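Local atomic coordinates of amino Transferase (PDB entry 3ELE), a protein that probably catalyses pyridoxal-5'-phosphate-dependent transfer of amino groups, as a class I and II aminotransferase. Residues P132-P135 with E136-V139. Numbering follows the deposited sequence.
With PLP (pyridoxal-5'-phosphate), chain E.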
ATOM      1  N   PRO A 132      20.335  18.902   0.272  1.00 34.00           N
ATOM      2  CA  PRO A 132      20.255  17.610   0.942  1.00 34.01           C
ATOM      3  C   PRO A 132      18.865  17.020   0.751  1.00 34.64           C
ATOM      4  O   PRO A 132      17.883  17.776   0.714  1.00 35.20           O
ATOM      5  CB  PRO A 132      20.516  17.956   2.394  1.00 34.20           C
ATOM      6  CG  PRO A 132      19.953  19.333   2.541  1.00 34.24           C
ATOM      7  CD  PRO A 132      20.237  20.014   1.241  1.00 33.57           C
ATOM      8  N   TYR A 133      18.781  15.693   0.642  1.00 34.96           N
ATOM      9  CA  TYR A 133      17.503  15.037   0.332  1.00 35.49           C
ATOM     10  C   TYR A 133      17.207  13.763   1.130  1.00 35.76           C
ATOM     11  O   TYR A 133      18.105  13.144   1.696  1.00 36.21           O
ATOM     12  CB  TYR A 133      17.446  14.755  -1.181  1.00 34.51           C
ATOM     13  CG  TYR A 133      18.360  13.638  -1.631  1.00 35.54           C
ATOM     14  CD1 TYR A 133      19.721  13.852  -1.832  1.00 35.81           C
ATOM     15  CD2 TYR A 133      17.857  12.346  -1.832  1.00 37.74           C
ATOM     16  CE1 TYR A 133      20.569  12.801  -2.193  1.00 35.21           C
ATOM     17  CE2 TYR A 133      18.677  11.294  -2.192  1.00 37.52           C
ATOM     18  CZ  TYR A 133      20.030  11.519  -2.390  1.00 39.46           C
ATOM     19  OH  TYR A 133      20.793  10.449  -2.766  1.00 37.05           O
ATOM     20  N   PHE A 134      15.921  13.411   1.152  1.00 36.06           N
ATOM     21  CA  PHE A 134      15.380  12.198   1.773  1.00 35.32           C
ATOM     22  C   PHE A 134      15.912  10.967   0.998  1.00 36.38           C
ATOM     23  O   PHE A 134      15.469  10.726  -0.137  1.00 37.98           O
ATOM     24  CB  PHE A 134      13.853  12.292   1.712  1.00 36.16           C
ATOM     25  CG  PHE A 134      13.111  11.178   2.393  1.00 36.90           C
ATOM     26  CD1 PHE A 134      13.403  10.814   3.708  1.00 40.28           C
ATOM     27  CD2 PHE A 134      12.012  10.585   1.760  1.00 38.49           C
ATOM     28  CE1 PHE A 134      12.662   9.802   4.344  1.00 44.09           C
ATOM     29  CE2 PHE A 134      11.266   9.582   2.393  1.00 42.82           C
ATOM     30  CZ  PHE A 134      11.600   9.185   3.682  1.00 39.31           C
ATOM     31  N   PRO A 135      16.842  10.178   1.598  1.00 36.19           N
ATOM     32  CA  PRO A 135      17.483   9.081   0.846  1.00 35.11           C
ATOM     33  C   PRO A 135      16.577   8.008   0.255  1.00 33.50           C
ATOM     34  O   PRO A 135      16.951   7.393  -0.743  1.00 34.46           O
ATOM     35  CB  PRO A 135      18.454   8.457   1.868  1.00 36.09           C
ATOM     36  CG  PRO A 135      18.632   9.508   2.916  1.00 38.21           C
ATOM     37  CD  PRO A 135      17.345  10.219   2.992  1.00 35.47           C
ATOM     38  N   GLU A 136      15.381   7.835   0.830  1.00 33.60           N
ATOM     39  CA  GLU A 136      14.397   6.862   0.360  1.00 33.31           C
ATOM     40  C   GLU A 136      13.908   7.155  -1.076  1.00 33.34           C
ATOM     41  O   GLU A 136      13.376   6.260  -1.730  1.00 33.60           O
ATOM     42  CB  GLU A 136      13.219   6.763   1.349  1.00 34.94           C
ATOM     43  CG  GLU A 136      12.371   5.472   1.244  1.00 37.79           C
ATOM     44  CD  GLU A 136      13.065   4.243   1.785  1.00 34.27           C
ATOM     45  OE1 GLU A 136      14.262   4.323   2.079  1.00 39.67           O
ATOM     46  OE2 GLU A 136      12.411   3.186   1.938  1.00 33.97           O
ATOM     47  N   TYR A 137      14.086   8.387  -1.572  1.00 33.35           N
ATOM     48  CA  TYR A 137      13.785   8.703  -2.988  1.00 33.69           C
ATOM     49  C   TYR A 137      14.511   7.766  -3.937  1.00 34.06           C
ATOM     50  O   TYR A 137      13.934   7.371  -4.926  1.00 37.22           O
ATOM     51  CB  TYR A 137      14.147  10.152  -3.382  1.00 32.78           C
ATOM     52  CG  TYR A 137      13.384  11.258  -2.675  1.00 30.50           C
ATOM     53  CD1 TYR A 137      12.046  11.099  -2.265  1.00 34.04           C
ATOM     54  CD2 TYR A 137      13.966  12.516  -2.518  1.00 29.68           C
ATOM     55  CE1 TYR A 137      11.362  12.135  -1.644  1.00 34.43           C
ATOM     56  CE2 TYR A 137      13.299  13.553  -1.924  1.00 32.94           C
ATOM     57  CZ  TYR A 137      12.002  13.363  -1.472  1.00 34.79           C
ATOM     58  OH  TYR A 137      11.374  14.404  -0.891  1.00 33.15           O
ATOM     59  N   LYS A 138      15.772   7.434  -3.641  1.00 34.29           N
ATOM     60  CA  LYS A 138      16.550   6.475  -4.451  1.00 34.23           C
ATOM     61  C   LYS A 138      15.873   5.099  -4.525  1.00 32.86           C
ATOM     62  O   LYS A 138      15.822   4.497  -5.585  1.00 31.97           O
ATOM     63  CB  LYS A 138      17.983   6.329  -3.934  1.00 35.27           C
ATOM     64  CG  LYS A 138      18.894   5.533  -4.875  1.00 36.93           C
ATOM     65  CD  LYS A 138      20.310   5.404  -4.348  1.00 37.25           C
ATOM     66  CE  LYS A 138      21.214   4.740  -5.368  1.00 44.28           C
ATOM     67  NZ  LYS A 138      20.726   3.415  -5.849  1.00 47.35           N
ATOM     68  N   VAL A 139      15.310   4.631  -3.426  1.00 32.88           N
ATOM     69  CA  VAL A 139      14.615   3.331  -3.412  1.00 33.23           C
ATOM     70  C   VAL A 139      13.371   3.365  -4.299  1.00 33.40           C
ATOM     71  O   VAL A 139      13.166   2.444  -5.067  1.00 33.45           O
ATOM     72  CB  VAL A 139      14.216   2.905  -1.997  1.00 33.07           C
ATOM     73  CG1 VAL A 139      13.321   1.630  -2.026  1.00 31.76           C
ATOM     74  CG2 VAL A 139      15.472   2.733  -1.138  1.00 32.37           C
TER
HETATM   75  N1  PLP E 500       8.776  12.608   2.323  1.00 37.68           N
HETATM   76  C2  PLP E 500       9.633  13.130   3.294  1.00 36.80           C
HETATM   77  C2A PLP E 500      10.566  14.238   2.923  1.00 37.04           C
HETATM   78  C3  PLP E 500       9.596  12.638   4.615  1.00 38.88           C
HETATM   79  O3  PLP E 500      10.424  13.159   5.580  1.00 31.83           O
HETATM   80  C4  PLP E 500       8.720  11.583   4.958  1.00 45.59           C
HETATM   81  C4A PLP E 500       9.053  10.827   6.232  1.00 49.92           C
HETATM   82  O4A PLP E 500       9.858   9.896   6.204  1.00 55.32           O
HETATM   83  C5  PLP E 500       7.852  11.067   3.947  1.00 44.80           C
HETATM   84  C6  PLP E 500       7.893  11.586   2.629  1.00 35.02           C
HETATM   85  C5A PLP E 500       6.897   9.918   4.193  1.00 40.76           C
HETATM   86  O4P PLP E 500       5.627  10.321   4.597  1.00 41.95           O
HETATM   87  P   PLP E 500       4.499   9.180   4.746  1.00 42.04           P
HETATM   88  O1P PLP E 500       3.158   9.739   4.365  1.00 36.27           O
HETATM   89  O2P PLP E 500       4.398   8.777   6.188  1.00 39.54           O
HETATM   90  O3P PLP E 500       4.799   7.979   3.909  1.00 30.73           O
HETATM   91  O   HOH W   1      14.126  15.691   0.597  1.00 24.65           O
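Chi1 of Phe134 (-176°) turns its ring opposite the backbone N, while in Tyr137 CG stands opposite the carbonyl carbon (chi1 -64°), and the two side chains cross at about a right angle. Their rings form a T-shaped pair, centroids 5.6 Å apart and planes at 85°: the Phe134 edge is directed at the Tyr137 face. CB of Phe134 adds a CH-pi contact, 4.0 Å from the centroid of the Tyr137 ring. The Phe134 ring is itself sandwiched. CB of Glu136 lies over one face, 3.9 Å from the centroid of that ring, and the pyridine ring of pyridoxal-5'-phosphate covers the opposite one, with C3 of the cofactor above its centre. The backbone of the same residues turns into the helix, Tyr137 N donating to Phe134 O (3.1 Å, nearly straight) and Lys138 N to Pro135 O. The Tyr137 hydroxyl is hydrogen-bonded to Asp217, also of the cofactor pocket, and receives a weak bond from a water that accepts from Phe134 N. Were Tyr137 an alanine, Asp217 would probably lose this hydroxyl partner and the Phe134 edge the ring face it meets. The carboxylate of Glu136 turns outward to a salt bridge with Arg281 of the second subunit. The turn thus links strand 126-130 to helix 136-143, with Tyr133 and Lys138 packing on Leu148 of the neighbouring strand 147-151.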